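Local coordinates for intracellular sulfur oxidation protein dsrF (Allochromatium vinosum, PDB 2HY5) that is of unknown function but could take part in the oxidation of intracellular sulfur, in a complex with DsrE and DsrH, at residues L44-G47 with V48-L51; S120-V123 with S124-N128. One frame throughout, in Å; residues are numbered along the deposited sequence.

Both contacts are local, each made between neighbouring turns of one continuous piece of chain, and they come in series: contact 1 follows strand 38-43 of the parallel sheet, whereas contact 2 lies on helix 120-129, close to the end of the chain. Their centres are about 17 Å apart and their nearest atoms about 4 Å apart, without touching. Contact 1 touches two DsrH chains, one meeting Asp46 and Tyr49, the other Leu44 and Asp45. Leu44 of contact 1 and Val123 of contact 2 each pack on Phe23 of a DsrH chain, probably the same one given how near the two contacts come to each other.

Contact 1: residues L44-G47 with V48-L51; sequences LDDG and VYQL
Val48 N, Tyr49 N and Gln50 N each reach back three residues, to Asp45 O at 3.1 Å, Asp46 O at 3.0 Å and Gly47 O at 2.9 Å, and thus wind 44-51 into a succession of tight turns. The side chains lean on these same carbonyls. Val48 CG2, set between its backbone N and carbonyl carbon, comes within 3.2 Å of Asp45 O, while its other methyl touches that oxygen from farther off. Gln50 behaves alike at the next turn, its CG passing 3.4 Å from Gly47 O before the extended chain carries the amide to Tyr69 OH and Lys14 O. The segment follows strand 38-43, the middle strand of the five-stranded parallel sheet, and forms the turn at its C-terminal end, with Val48 packed against Val82 of the adjacent strand and Leu87 of helix 84-89. On the side facing one of the two DsrH chains, Asp46 and Tyr49 meet. Both have CG beside the backbone N (chi1 -79° and -82°), which sends carboxylate and ring off the same flank of the turn. Asp46 OD1 lies 3.6 Å from Tyr49 CE1, with the two planes 39° apart, an oblique approach without a hydrogen bond between them. OD1 is instead paired with Arg90 in a salt bridge and OD2 with Ser10 of that DsrH chain, so that both oxygens are occupied and the carboxylate's rotation is fixed. The Tyr49 ring itself stacks on Tyr38 of the same DsrH chain. An alanine in place of Tyr49 is likely to leave Tyr38 of DsrH without its stacking mate and open a gap beside the Asp46 carboxylate. Tyr49 CB, closer to the backbone, rests 3.2 Å from Asp46 O.

Contact 2: residues S120-V123 with S124-N128; sequences SARV and SELMN
Arg122 lays its side chain along the next turn of the helix, where it meets Glu125 and Leu126. Its CB starts out away from 124-128, and CG stands anti to the backbone N (chi1 177°). The bend at chi2 (60°) then turns the chain back along the helix, bringing CD to 3.7 Å from Glu125 OE2. Beyond it, NE lies near Leu126 CD2, and CZ and NH2 pass the same methyl, CZ at 3.9 Å, so that CD2 sits over one face of the guanidinium, offset toward its rim. At the tip NH1 gives a weak hydrogen bond to Glu125 OE2 (3.2 Å), part of a salt bridge. The acid arrives at the guanidinium edge, but its carboxylate is turned nearly at right angles to that plane (82°), and OE1 stays farther from NH1. A single weak bond therefore joins the charges, while the methyl of Leu126 backs the guanidinium.

Beneath these side chains run regular alpha-helical bonds, among them Leu126 N to Arg122 O at 2.9 Å and Met127 N to Val123 O at 3.0 Å. On another flank Val123 and Met127 run alongside each other in the same direction, with CG1 of Val123 4.1 Å from CE of Met127. Ser124 OG is hydrogen-bonded to Phe23 O of a DsrH chain, and Val123 packs against the same Phe23, so this flank belongs to the subunit interface.

Helix 120-129 forms the beta-alpha-beta crossover between 115-118 and 132-135, the two outermost strands of the parallel sheet within this chain. Leu126 packs on Ile118, Tyr81 and Met9 from three different strands, Val123 joins it on Ile118, and Met127 joins it on Met9 of strand 7-12.

Contact 1: residues L44-G47 with V48-L51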
loop_
_atom_site.group_PDB
_atom_site.type_symbol
_atom_site.label_atom_id
_atom_site.label_comp_id
_atom_site.label_asym_id
_atom_site.label_seq_id
_atom_site.Cartn_x
_atom_site.Cartn_y
_atom_site.Cartn_z
ATOM N N LEU B 44 -16.683 -7.122 -1.822
ATOM C CA LEU B 44 -16.418 -7.922 -0.639
ATOM C C LEU B 44 -15.526 -7.155 0.330
ATOM O O LEU B 44 -14.770 -6.267 -0.072
ATOM C CB LEU B 44 -15.732 -9.226 -1.066
ATOM C CG LEU B 44 -15.149 -10.158 -0.002
ATOM C CD1 LEU B 44 -16.270 -10.751 0.842
ATOM C CD2 LEU B 44 -14.349 -11.262 -0.686
ATOM N N ASP B 45 -15.610 -7.507 1.608
ATOM C CA ASP B 45 -14.812 -6.839 2.630
ATOM C C ASP B 45 -15.022 -5.327 2.535
ATOM O O ASP B 45 -16.158 -4.881 2.382
ATOM C CB ASP B 45 -13.333 -7.210 2.472
ATOM C CG ASP B 45 -13.072 -8.692 2.747
ATOM O OD1 ASP B 45 -13.700 -9.245 3.676
ATOM O OD2 ASP B 45 -12.237 -9.304 2.048
ATOM N N ASP B 46 -13.955 -4.533 2.610
ATOM C CA ASP B 46 -14.130 -3.082 2.540
ATOM C C ASP B 46 -14.665 -2.604 1.201
ATOM O O ASP B 46 -15.029 -1.439 1.053
ATOM C CB ASP B 46 -12.827 -2.342 2.870
ATOM C CG ASP B 46 -12.556 -2.270 4.364
ATOM O OD1 ASP B 46 -13.481 -2.537 5.157
ATOM O OD2 ASP B 46 -11.412 -1.933 4.739
ATOM N N GLY B 47 -14.715 -3.505 0.227
ATOM C CA GLY B 47 -15.241 -3.138 -1.074
ATOM C C GLY B 47 -16.707 -2.742 -0.990
ATOM O O GLY B 47 -17.202 -1.977 -1.820
ATOM N N VAL B 48 -17.419 -3.252 0.012
ATOM C CA VAL B 48 -18.831 -2.905 0.139
ATOM C C VAL B 48 -18.995 -1.412 0.428
ATOM O O VAL B 48 -20.044 -0.838 0.173
ATOM C CB VAL B 48 -19.542 -3.728 1.247
ATOM C CG1 VAL B 48 -19.354 -5.227 0.974
ATOM C CG2 VAL B 48 -19.008 -3.357 2.618
ATOM N N TYR B 49 -17.947 -0.787 0.956
ATOM C CA TYR B 49 -17.990 0.641 1.259
ATOM C C TYR B 49 -17.999 1.468 -0.024
ATOM O O TYR B 49 -18.351 2.651 -0.015
ATOM C CB TYR B 49 -16.784 1.029 2.120
ATOM C CG TYR B 49 -16.950 0.738 3.597
ATOM C CD1 TYR B 49 -15.913 0.171 4.334
ATOM C CD2 TYR B 49 -18.122 1.084 4.269
ATOM C CE1 TYR B 49 -16.032 -0.041 5.703
ATOM C CE2 TYR B 49 -18.255 0.878 5.635
ATOM C CZ TYR B 49 -17.205 0.317 6.345
ATOM O OH TYR B 49 -17.326 0.141 7.699
ATOM N N GLN B 50 -17.595 0.854 -1.133
ATOM C CA GLN B 50 -17.584 1.569 -2.403
ATOM C C GLN B 50 -18.999 1.939 -2.843
ATOM O O GLN B 50 -19.194 2.872 -3.623
ATOM C CB GLN B 50 -16.931 0.715 -3.492
ATOM C CG GLN B 50 -15.435 0.510 -3.332
ATOM C CD GLN B 50 -14.838 -0.244 -4.509
ATOM O OE1 GLN B 50 -15.346 -0.166 -5.626
ATOM N NE2 GLN B 50 -13.744 -0.954 -4.271
ATOM N N LEU B 51 -19.989 1.215 -2.331
ATOM C CA LEU B 51 -21.373 1.462 -2.715
ATOM C C LEU B 51 -22.233 2.252 -1.738
ATOM O O LEU B 51 -23.449 2.275 -1.886
ATOM C CB LEU B 51 -22.073 0.135 -3.019
ATOM C CG LEU B 51 -21.514 -0.700 -4.174
ATOM C CD1 LEU B 51 -22.329 -1.979 -4.311
ATOM C CD2 LEU B 51 -21.563 0.109 -5.461
#

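Contact 2: residues S120-V123 with S124-N128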
loop_
_atom_site.group_PDB
_atom_site.type_symbol
_atom_site.label_atom_id
_atom_site.label_comp_id
_atom_site.label_asym_id
_atom_site.label_seq_id
_atom_site.Cartn_x
_atom_site.Cartn_y
_atom_site.Cartn_z
ATOM N N SER B 120 -22.049 -16.155 1.721
ATOM C CA SER B 120 -20.695 -16.633 1.465
ATOM C C SER B 120 -20.586 -17.802 0.485
ATOM O O SER B 120 -19.653 -17.853 -0.317
ATOM C CB SER B 120 -20.019 -17.006 2.788
ATOM O OG SER B 120 -20.743 -18.014 3.469
ATOM N N ALA B 121 -21.528 -18.737 0.546
ATOM C CA ALA B 121 -21.505 -19.892 -0.352
ATOM C C ALA B 121 -21.712 -19.456 -1.798
ATOM O O ALA B 121 -21.073 -19.975 -2.710
ATOM C CB ALA B 121 -22.583 -20.894 0.055
ATOM N N ARG B 122 -22.606 -18.494 -2.004
ATOM C CA ARG B 122 -22.883 -17.988 -3.344
ATOM C C ARG B 122 -21.655 -17.260 -3.883
ATOM O O ARG B 122 -21.338 -17.345 -5.071
ATOM C CB ARG B 122 -24.086 -17.042 -3.301
ATOM C CG ARG B 122 -24.447 -16.394 -4.628
ATOM C CD ARG B 122 -24.795 -17.416 -5.705
ATOM N NE ARG B 122 -25.223 -16.753 -6.937
ATOM C CZ ARG B 122 -25.309 -17.347 -8.124
ATOM N NH1 ARG B 122 -24.996 -18.631 -8.254
ATOM N NH2 ARG B 122 -25.699 -16.655 -9.185
ATOM N N VAL B 123 -20.966 -16.537 -3.005
ATOM C CA VAL B 123 -19.759 -15.817 -3.400
ATOM C C VAL B 123 -18.730 -16.820 -3.914
ATOM O O VAL B 123 -18.152 -16.646 -4.988
ATOM C CB VAL B 123 -19.148 -15.046 -2.201
ATOM C CG1 VAL B 123 -17.782 -14.467 -2.579
ATOM C CG2 VAL B 123 -20.078 -13.929 -1.778
ATOM N N SER B 124 -18.516 -17.881 -3.142
ATOM C CA SER B 124 -17.555 -18.909 -3.519
ATOM C C SER B 124 -17.946 -19.522 -4.856
ATOM O O SER B 124 -17.087 -19.831 -5.680
ATOM C CB SER B 124 -17.495 -20.006 -2.450
ATOM O OG SER B 124 -16.984 -19.505 -1.225
ATOM N N GLU B 125 -19.248 -19.685 -5.068
ATOM C CA GLU B 125 -19.754 -20.267 -6.306
ATOM C C GLU B 125 -19.437 -19.365 -7.487
ATOM O O GLU B 125 -18.988 -19.833 -8.535
ATOM C CB GLU B 125 -21.267 -20.483 -6.211
ATOM C CG GLU B 125 -21.864 -21.204 -7.412
ATOM C CD GLU B 125 -23.362 -21.436 -7.282
ATOM O OE1 GLU B 125 -23.938 -22.100 -8.173
ATOM O OE2 GLU B 125 -23.966 -20.956 -6.297
ATOM N N LEU B 126 -19.675 -18.069 -7.318
ATOM C CA LEU B 126 -19.401 -17.108 -8.380
ATOM C C LEU B 126 -17.916 -17.126 -8.721
ATOM O O LEU B 126 -17.538 -17.035 -9.890
ATOM C CB LEU B 126 -19.837 -15.705 -7.945
ATOM C CG LEU B 126 -21.348 -15.508 -7.813
ATOM C CD1 LEU B 126 -21.641 -14.196 -7.105
ATOM C CD2 LEU B 126 -21.990 -15.541 -9.198
ATOM N N MET B 127 -17.072 -17.251 -7.700
ATOM C CA MET B 127 -15.630 -17.294 -7.925
ATOM C C MET B 127 -15.282 -18.525 -8.773
ATOM O O MET B 127 -14.519 -18.429 -9.731
ATOM C CB MET B 127 -14.883 -17.335 -6.586
ATOM C CG MET B 127 -15.121 -16.099 -5.710
ATOM S SD MET B 127 -14.301 -16.150 -4.094
ATOM C CE MET B 127 -13.938 -14.399 -3.869
ATOM N N ASN B 128 -15.863 -19.672 -8.431
ATOM C CA ASN B 128 -15.611 -20.911 -9.165
ATOM C C ASN B 128 -16.118 -20.914 -10.606
ATOM O O ASN B 128 -15.697 -21.742 -11.416
ATOM C CB ASN B 128 -16.215 -22.100 -8.412
ATOM C CG ASN B 128 -15.307 -22.613 -7.319
ATOM O OD1 ASN B 128 -15.750 -22.901 -6.204
ATOM N ND2 ASN B 128 -14.026 -22.747 -7.636
#